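Diaminopimelate decarboxylase (Psychromonas ingrahamii, PDB 4XG1) probably catalyses the pyridoxal 5'-phosphate-dependent decarboxylation of meso-diaminopimelate to L-lysine, the last step of the diaminopimelate pathway. Local coordinates at residues H41-D46 / A73-G78; G85-V90 / L116-M121. One frame throughout, in Å; residues are numbered along the deposited sequence.

Contact 1: residues H41-D46 / A73-G78; sequences HWQAFD and ARMGSG
Trp-42 of helix 35-49 packs its indole against Met-75 and Ser-77, where helix 66-74 ends in a Schellman motif on the outer, helical layer of the TIM barrel. The tight part lies round the indole. With CG anti to the backbone N (chi1 -175°), the ring reaches across to the turn, and Met-75 CE sits over one face, 3.3 Å above the plane and offset toward the rim. Met-75 CE also comes within 3.6 Å of Trp-42 CB. Met-75 SD makes an oblique Met-aromatic contact, 4.9 Å from the centroid of the six-membered ring of Trp-42. The Met-75 chain bends at its last torsion (chi3 -57°), which turns the methyl in toward the indole, and the two side chains slide past each other in opposite directions. Replacing Trp-42 by an alanine would take the indole away and is likely to open a gap beside Met-75 and Ser-77, with the methionine methyl free to turn. The looser side is at Gln-43, partly exposed, whose side chain crosses that of Met-75 at about a right angle and adds little buried area. Gly-76 follows with positive phi (85°), where a side chain would jam against the preceding carbonyl O. Ser-77, by contrast, is buried; its OG is hydrogen-bonded to Ile-56 O of strand 54-59, and its CB lies 3.3 Å from Trp-42 NE1.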
ATOM      1  N   HIS B  41     -12.822 -11.908  20.565  1.00 26.96           N
ATOM      2  CA  HIS B  41     -11.857 -10.842  20.851  1.00 23.94           C
ATOM      3  C   HIS B  41     -12.531  -9.521  21.177  1.00 21.90           C
ATOM      4  O   HIS B  41     -12.061  -8.802  22.039  1.00 20.80           O
ATOM      5  CB  HIS B  41     -10.843 -10.679  19.728  1.00 24.12           C
ATOM      6  CG  HIS B  41      -9.762 -11.717  19.733  1.00 24.68           C
ATOM      7  ND1 HIS B  41      -8.888 -11.868  18.686  1.00 25.42           N
ATOM      8  CD2 HIS B  41      -9.428 -12.670  20.640  1.00 26.86           C
ATOM      9  CE1 HIS B  41      -8.039 -12.850  18.957  1.00 27.67           C
ATOM     10  NE2 HIS B  41      -8.355 -13.367  20.132  1.00 27.31           N
ATOM     11  N   TRP B  42     -13.656  -9.224  20.545  1.00 21.79           N
ATOM     12  CA  TRP B  42     -14.373  -7.997  20.862  1.00 22.19           C
ATOM     13  C   TRP B  42     -14.981  -8.112  22.257  1.00 26.24           C
ATOM     14  O   TRP B  42     -14.975  -7.167  23.024  1.00 25.75           O
ATOM     15  CB  TRP B  42     -15.477  -7.726  19.852  1.00 20.54           C
ATOM     16  CG  TRP B  42     -16.167  -6.414  20.075  1.00 19.26           C
ATOM     17  CD1 TRP B  42     -15.857  -5.218  19.510  1.00 19.74           C
ATOM     18  CD2 TRP B  42     -17.297  -6.171  20.921  1.00 18.82           C
ATOM     19  NE1 TRP B  42     -16.737  -4.235  19.935  1.00 18.57           N
ATOM     20  CE2 TRP B  42     -17.622  -4.809  20.808  1.00 18.21           C
ATOM     21  CE3 TRP B  42     -18.070  -6.986  21.766  1.00 18.66           C
ATOM     22  CZ2 TRP B  42     -18.668  -4.254  21.492  1.00 19.17           C
ATOM     23  CZ3 TRP B  42     -19.110  -6.430  22.444  1.00 17.49           C
ATOM     24  CH2 TRP B  42     -19.415  -5.090  22.298  1.00 18.77           C
ATOM     25  N   GLN B  43     -15.555  -9.277  22.559  1.00 31.46           N
ATOM     26  CA  GLN B  43     -16.190  -9.538  23.859  1.00 31.45           C
ATOM     27  C   GLN B  43     -15.192  -9.519  25.009  1.00 29.04           C
ATOM     28  O   GLN B  43     -15.469  -8.916  26.034  1.00 25.58           O
ATOM     29  CB  GLN B  43     -16.957 -10.864  23.840  1.00 30.43           C
ATOM     30  CG  GLN B  43     -18.427 -10.640  23.541  1.00 32.07           C
ATOM     31  CD  GLN B  43     -19.035 -11.747  22.723  1.00 33.47           C
ATOM     32  OE1 GLN B  43     -18.406 -12.803  22.506  1.00 34.39           O
ATOM     33  NE2 GLN B  43     -20.290 -11.551  22.321  1.00 32.04           N
ATOM     34  N   ALA B  44     -14.037 -10.154  24.818  1.00 27.76           N
ATOM     35  CA  ALA B  44     -12.955 -10.086  25.797  1.00 27.10           C
ATOM     36  C   ALA B  44     -12.749  -8.663  26.257  1.00 28.90           C
ATOM     37  O   ALA B  44     -12.665  -8.436  27.458  1.00 33.19           O
ATOM     38  CB  ALA B  44     -11.675 -10.634  25.234  1.00 26.90           C
ATOM     39  N   PHE B  45     -12.782  -7.705  25.336  1.00 25.75           N
ATOM     40  CA  PHE B  45     -12.690  -6.300  25.701  1.00 25.84           C
ATOM     41  C   PHE B  45     -13.941  -5.760  26.401  1.00 27.35           C
ATOM     42  O   PHE B  45     -13.866  -5.008  27.373  1.00 25.97           O
ATOM     43  CB  PHE B  45     -12.492  -5.418  24.446  1.00 27.12           C
ATOM     44  CG  PHE B  45     -11.048  -5.169  24.060  1.00 26.12           C
ATOM     45  CD1 PHE B  45     -10.325  -4.226  24.720  1.00 27.16           C
ATOM     46  CD2 PHE B  45     -10.446  -5.870  23.019  1.00 24.56           C
ATOM     47  CE1 PHE B  45      -9.008  -3.984  24.394  1.00 26.84           C
ATOM     48  CE2 PHE B  45      -9.127  -5.650  22.689  1.00 26.11           C
ATOM     49  CZ  PHE B  45      -8.404  -4.687  23.389  1.00 27.08           C
ATOM     50  N   ASP B  46     -15.106  -6.074  25.845  1.00 28.58           N
ATOM     51  CA  ASP B  46     -16.352  -5.505  26.319  1.00 27.62           C
ATOM     52  C   ASP B  46     -16.705  -6.007  27.720  1.00 27.13           C
ATOM     53  O   ASP B  46     -16.989  -5.222  28.620  1.00 24.26           O
ATOM     54  CB  ASP B  46     -17.465  -5.870  25.373  1.00 28.13           C
ATOM     55  CG  ASP B  46     -18.758  -5.173  25.707  1.00 27.39           C
ATOM     56  OD1 ASP B  46     -18.770  -3.919  25.706  1.00 22.18           O
ATOM     57  OD2 ASP B  46     -19.756  -5.916  25.930  1.00 29.75           O
ATOM     58  N   ALA B  73     -21.291  -4.479  14.628  1.00 21.54           N
ATOM     59  CA  ALA B  73     -22.518  -3.699  14.730  1.00 22.47           C
ATOM     60  C   ALA B  73     -23.640  -4.509  15.433  1.00 25.29           C
ATOM     61  O   ALA B  73     -24.387  -3.972  16.244  1.00 26.05           O
ATOM     62  CB  ALA B  73     -22.974  -3.244  13.375  1.00 21.32           C
ATOM     63  N   ARG B  74     -23.690  -5.806  15.166  1.00 26.45           N
ATOM     64  CA  ARG B  74     -24.649  -6.696  15.794  1.00 29.27           C
ATOM     65  C   ARG B  74     -24.423  -6.836  17.286  1.00 29.36           C
ATOM     66  O   ARG B  74     -25.395  -6.933  18.056  1.00 34.23           O
ATOM     67  CB  ARG B  74     -24.616  -8.087  15.162  1.00 29.68           C
ATOM     68  CG  ARG B  74     -25.285  -8.111  13.810  1.00 31.39           C
ATOM     69  CD  ARG B  74     -25.104  -9.415  13.086  1.00 35.34           C
ATOM     70  NE  ARG B  74     -25.604 -10.505  13.897  1.00 37.31           N
ATOM     71  CZ  ARG B  74     -26.900 -10.803  14.007  1.00 38.98           C
ATOM     72  NH1 ARG B  74     -27.853 -10.095  13.353  1.00 37.09           N
ATOM     73  NH2 ARG B  74     -27.240 -11.832  14.767  1.00 38.68           N
ATOM     74  N   MET B  75     -23.161  -6.874  17.696  1.00 24.96           N
ATOM     75  CA  MET B  75     -22.865  -6.964  19.101  1.00 22.00           C
ATOM     76  C   MET B  75     -23.015  -5.632  19.806  1.00 20.08           C
ATOM     77  O   MET B  75     -22.721  -5.542  20.993  1.00 24.22           O
ATOM     78  CB  MET B  75     -21.484  -7.527  19.305  1.00 22.07           C
ATOM     79  CG  MET B  75     -21.360  -8.944  18.825  1.00 22.55           C
ATOM     80  SD  MET B  75     -19.718  -9.614  19.129  1.00 25.52           S
ATOM     81  CE  MET B  75     -18.692  -8.411  18.269  1.00 26.25           C
ATOM     82  N   GLY B  76     -23.439  -4.598  19.095  1.00 17.88           N
ATOM     83  CA  GLY B  76     -23.656  -3.281  19.689  1.00 17.33           C
ATOM     84  C   GLY B  76     -22.435  -2.379  19.786  1.00 18.68           C
ATOM     85  O   GLY B  76     -22.516  -1.268  20.374  1.00 20.22           O
ATOM     86  N   SER B  77     -21.355  -2.765  19.097  1.00 17.48           N
ATOM     87  CA  SER B  77     -20.144  -1.985  19.061  1.00 15.68           C
ATOM     88  C   SER B  77     -20.247  -0.597  18.506  1.00 14.82           C
ATOM     89  O   SER B  77     -21.091  -0.272  17.677  1.00 14.03           O
ATOM     90  CB  SER B  77     -19.085  -2.698  18.236  1.00 16.58           C
ATOM     91  OG  SER B  77     -17.846  -1.991  18.277  1.00 15.53           O
ATOM     92  N   GLY B  78     -19.359   0.249  19.002  1.00 14.83           N
ATOM     93  CA  GLY B  78     -19.104   1.547  18.387  1.00 14.70           C
ATOM     94  C   GLY B  78     -17.932   1.377  17.412  1.00 14.21           C
ATOM     95  O   GLY B  78     -17.369   0.286  17.279  1.00 11.98           O
TER

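Contact 2: residues G85-V90 / L116-M121. With SCN (thiocyanate ion), chain E.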
ATOM      1  N   GLY B  85     -15.004   7.740   3.938  1.00  9.70           N
ATOM      2  CA  GLY B  85     -15.087   6.402   3.379  1.00  9.88           C
ATOM      3  C   GLY B  85     -15.427   5.441   4.482  1.00 10.28           C
ATOM      4  O   GLY B  85     -16.266   4.543   4.296  1.00 10.17           O
ATOM      5  N   GLU B  86     -14.769   5.604   5.642  1.00 10.53           N
ATOM      6  CA  GLU B  86     -15.015   4.699   6.774  1.00 10.86           C
ATOM      7  C   GLU B  86     -16.374   4.953   7.367  1.00 11.28           C
ATOM      8  O   GLU B  86     -17.049   4.018   7.772  1.00 11.58           O
ATOM      9  CB  GLU B  86     -13.902   4.763   7.826  1.00 10.76           C
ATOM     10  CG  GLU B  86     -12.606   4.129   7.314  1.00 10.79           C
ATOM     11  CD  GLU B  86     -11.545   3.918   8.377  1.00 10.95           C
ATOM     12  OE1 GLU B  86     -11.689   4.472   9.494  1.00 11.79           O
ATOM     13  OE2 GLU B  86     -10.552   3.196   8.113  1.00 10.72           O
ATOM     14  N   LEU B  87     -16.773   6.206   7.414  1.00 12.25           N
ATOM     15  CA  LEU B  87     -18.099   6.549   7.891  1.00 13.99           C
ATOM     16  C   LEU B  87     -19.151   5.796   7.084  1.00 15.85           C
ATOM     17  O   LEU B  87     -20.034   5.154   7.659  1.00 14.46           O
ATOM     18  CB  LEU B  87     -18.345   8.054   7.773  1.00 14.58           C
ATOM     19  CG  LEU B  87     -19.777   8.556   8.028  1.00 14.46           C
ATOM     20  CD1 LEU B  87     -20.246   8.210   9.426  1.00 14.67           C
ATOM     21  CD2 LEU B  87     -19.876  10.051   7.813  1.00 14.44           C
ATOM     22  N   MET B  88     -19.035   5.860   5.757  1.00 17.74           N
ATOM     23  CA  MET B  88     -20.018   5.199   4.868  1.00 19.28           C
ATOM     24  C   MET B  88     -19.950   3.696   4.971  1.00 17.49           C
ATOM     25  O   MET B  88     -20.967   3.026   4.883  1.00 19.63           O
ATOM     26  CB  MET B  88     -19.835   5.657   3.421  1.00 21.48           C
ATOM     27  CG  MET B  88     -20.080   7.165   3.223  1.00 25.21           C
ATOM     28  SD  MET B  88     -21.655   7.689   3.971  1.00 30.76           S
ATOM     29  CE  MET B  88     -21.235   9.295   4.632  1.00 32.04           C
ATOM     30  N   ARG B  89     -18.764   3.157   5.166  1.00 15.74           N
ATOM     31  CA  ARG B  89     -18.633   1.725   5.356  1.00 15.29           C
ATOM     32  C   ARG B  89     -19.409   1.292   6.587  1.00 15.92           C
ATOM     33  O   ARG B  89     -20.173   0.340   6.555  1.00 15.48           O
ATOM     34  CB  ARG B  89     -17.164   1.308   5.531  1.00 14.18           C
ATOM     35  CG  ARG B  89     -16.413   1.085   4.232  1.00 13.75           C
ATOM     36  CD  ARG B  89     -14.967   0.659   4.471  1.00 12.90           C
ATOM     37  NE  ARG B  89     -14.336   0.184   3.254  1.00 12.40           N
ATOM     38  CZ  ARG B  89     -14.574  -0.996   2.687  1.00 13.47           C
ATOM     39  NH1 ARG B  89     -15.399  -1.892   3.246  1.00 14.40           N
ATOM     40  NH2 ARG B  89     -13.994  -1.321   1.542  1.00 13.69           N
ATOM     41  N   VAL B  90     -19.223   2.015   7.680  1.00 16.86           N
ATOM     42  CA  VAL B  90     -19.903   1.670   8.915  1.00 16.77           C
ATOM     43  C   VAL B  90     -21.436   1.777   8.825  1.00 16.10           C
ATOM     44  O   VAL B  90     -22.151   0.919   9.310  1.00 14.16           O
ATOM     45  CB  VAL B  90     -19.408   2.541  10.060  1.00 18.42           C
ATOM     46  CG1 VAL B  90     -20.376   2.453  11.247  1.00 20.90           C
ATOM     47  CG2 VAL B  90     -18.032   2.076  10.492  1.00 17.82           C
ATOM     48  N   LEU B 116     -21.199  15.240  10.698  1.00 25.47           N
ATOM     49  CA  LEU B 116     -22.174  16.046  11.426  1.00 29.04           C
ATOM     50  C   LEU B 116     -23.584  15.672  11.016  1.00 29.11           C
ATOM     51  O   LEU B 116     -24.407  15.338  11.871  1.00 25.53           O
ATOM     52  CB  LEU B 116     -21.926  17.553  11.195  1.00 29.86           C
ATOM     53  CG  LEU B 116     -20.786  18.124  12.048  1.00 27.51           C
ATOM     54  CD1 LEU B 116     -20.442  19.549  11.672  1.00 27.60           C
ATOM     55  CD2 LEU B 116     -21.141  18.050  13.518  1.00 27.57           C
ATOM     56  N   GLN B 117     -23.819  15.600   9.705  1.00 30.06           N
ATOM     57  CA  GLN B 117     -25.144  15.210   9.214  1.00 31.04           C
ATOM     58  C   GLN B 117     -25.523  13.785   9.591  1.00 29.01           C
ATOM     59  O   GLN B 117     -26.684  13.469   9.662  1.00 32.01           O
ATOM     60  CB  GLN B 117     -25.250  15.414   7.714  1.00 32.29           C
ATOM     61  CG  GLN B 117     -25.191  16.882   7.351  1.00 34.28           C
ATOM     62  CD  GLN B 117     -24.996  17.146   5.876  1.00 41.37           C
ATOM     63  OE1 GLN B 117     -23.893  17.494   5.441  1.00 46.85           O
ATOM     64  NE2 GLN B 117     -26.043  16.969   5.092  1.00 45.34           N
ATOM     65  N   ALA B 118     -24.555  12.927   9.867  1.00 29.90           N
ATOM     66  CA  ALA B 118     -24.857  11.583  10.354  1.00 29.15           C
ATOM     67  C   ALA B 118     -24.941  11.544  11.857  1.00 30.15           C
ATOM     68  O   ALA B 118     -25.268  10.503  12.442  1.00 26.42           O
ATOM     69  CB  ALA B 118     -23.802  10.613   9.885  1.00 32.06           C
ATOM     70  N   ASN B 119     -24.618  12.674  12.500  1.00 34.03           N
ATOM     71  CA  ASN B 119     -24.841  12.846  13.935  1.00 34.40           C
ATOM     72  C   ASN B 119     -23.986  11.895  14.779  1.00 32.47           C
ATOM     73  O   ASN B 119     -24.481  11.171  15.668  1.00 31.11           O
ATOM     74  CB  ASN B 119     -26.335  12.664  14.222  1.00 39.06           C
ATOM     75  CG  ASN B 119     -26.696  12.954  15.646  1.00 44.31           C
ATOM     76  OD1 ASN B 119     -26.304  13.977  16.195  1.00 48.04           O
ATOM     77  ND2 ASN B 119     -27.438  12.031  16.273  1.00 47.27           N
ATOM     78  N   ILE B 120     -22.675  11.924  14.518  1.00 31.06           N
ATOM     79  CA  ILE B 120     -21.733  11.051  15.245  1.00 28.28           C
ATOM     80  C   ILE B 120     -21.525  11.528  16.658  1.00 25.52           C
ATOM     81  O   ILE B 120     -21.738  12.688  16.940  1.00 23.19           O
ATOM     82  CB  ILE B 120     -20.363  10.931  14.562  1.00 28.52           C
ATOM     83  CG1 ILE B 120     -19.701  12.291  14.392  1.00 30.60           C
ATOM     84  CG2 ILE B 120     -20.515  10.285  13.195  1.00 29.30           C
ATOM     85  CD1 ILE B 120     -18.198  12.183  14.268  1.00 32.37           C
ATOM     86  N   MET B 121     -21.076  10.615  17.512  1.00 24.48           N
ATOM     87  CA  MET B 121     -20.753  10.893  18.897  1.00 25.44           C
ATOM     88  C   MET B 121     -19.708  12.004  19.124  1.00 26.87           C
ATOM     89  O   MET B 121     -19.915  12.844  19.981  1.00 26.99           O
ATOM     90  CB  MET B 121     -20.241   9.635  19.585  1.00 25.70           C
ATOM     91  CG  MET B 121     -20.066   9.771  21.083  1.00 26.90           C
ATOM     92  SD  MET B 121     -19.604   8.194  21.853  1.00 31.20           S
ATOM     93  CE  MET B 121     -21.151   7.335  21.807  1.00 35.62           C
TER
HETATM   94  S   SCN E 501     -10.136  -0.390   2.945  1.00 65.88           S
HETATM   95  C   SCN E 501     -10.987   0.367   1.966  1.00 53.32           C
HETATM   96  N   SCN E 501     -11.641   0.968   1.223  1.00 42.01           N
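Leu-87 of helix 84-92 meets Ala-118 and Ile-120, at and beyond the C-terminal end of helix 109-117, in a small, wholly apolar contact. One branch does the touching: the first torsion of Leu-87 (chi1 171°) swings CG away from its own backbone N and carries CD1 toward the other segment, where Leu-87 CD1 lies 4.3 Å from Ala-118 CB. Leu-87 CD1 is also 4.3 Å from Ile-120 CG2, so that both partners are met through methyl groups at loose van der Waals distance. Between them the chain reverses at Asn-119, whose positive phi (65°) belongs to a Schellman motif; Asn-119 N bonds back to Leu-116 O. Elsewhere on helix 84-92, Arg-89 gives two weak hydrogen bonds to a thiocyanate ion: the thiocyanate N lies at the edge of the guanidinium, near its plane, 3.3 Å from Arg-89 NH2 and 3.5 Å from Arg-89 NE. Arg-89 NH1 also forms a salt bridge with Glu-416 of the second subunit, so this part of the helix belongs to the dimer interface. Toward the barrel, Leu-87 rests on Ile-81 of strand 78-81 and Ile-100 of strand 100-102, while Ile-120 packs on Ile-100 and Phe-102, placing the contact over these neighbouring parallel strands between helices 84-92 and 109-117.

From the N terminus, helix 35-49 comes first, and contact 1 closes a loop that runs through strand 54-59 and most of helix 66-74. The chain then passes along strand 78-81 into helix 84-92, where contact 2 opens; its loop takes in strand 100-102 and helix 109-117 and closes just before strand 122-125. The two loops follow in series, neither nesting nor crossing. Each contact joins a helix to the C-terminal end of a later helix and the residues beyond it, and together they tie successive parts of the barrel's outer layer. Their centres lie 19 Å apart and their nearest atoms about 6 Å, without touching. Strand 78-81 begins at Gly-78 of contact 1 and leads the chain toward helix 84-92 of contact 2.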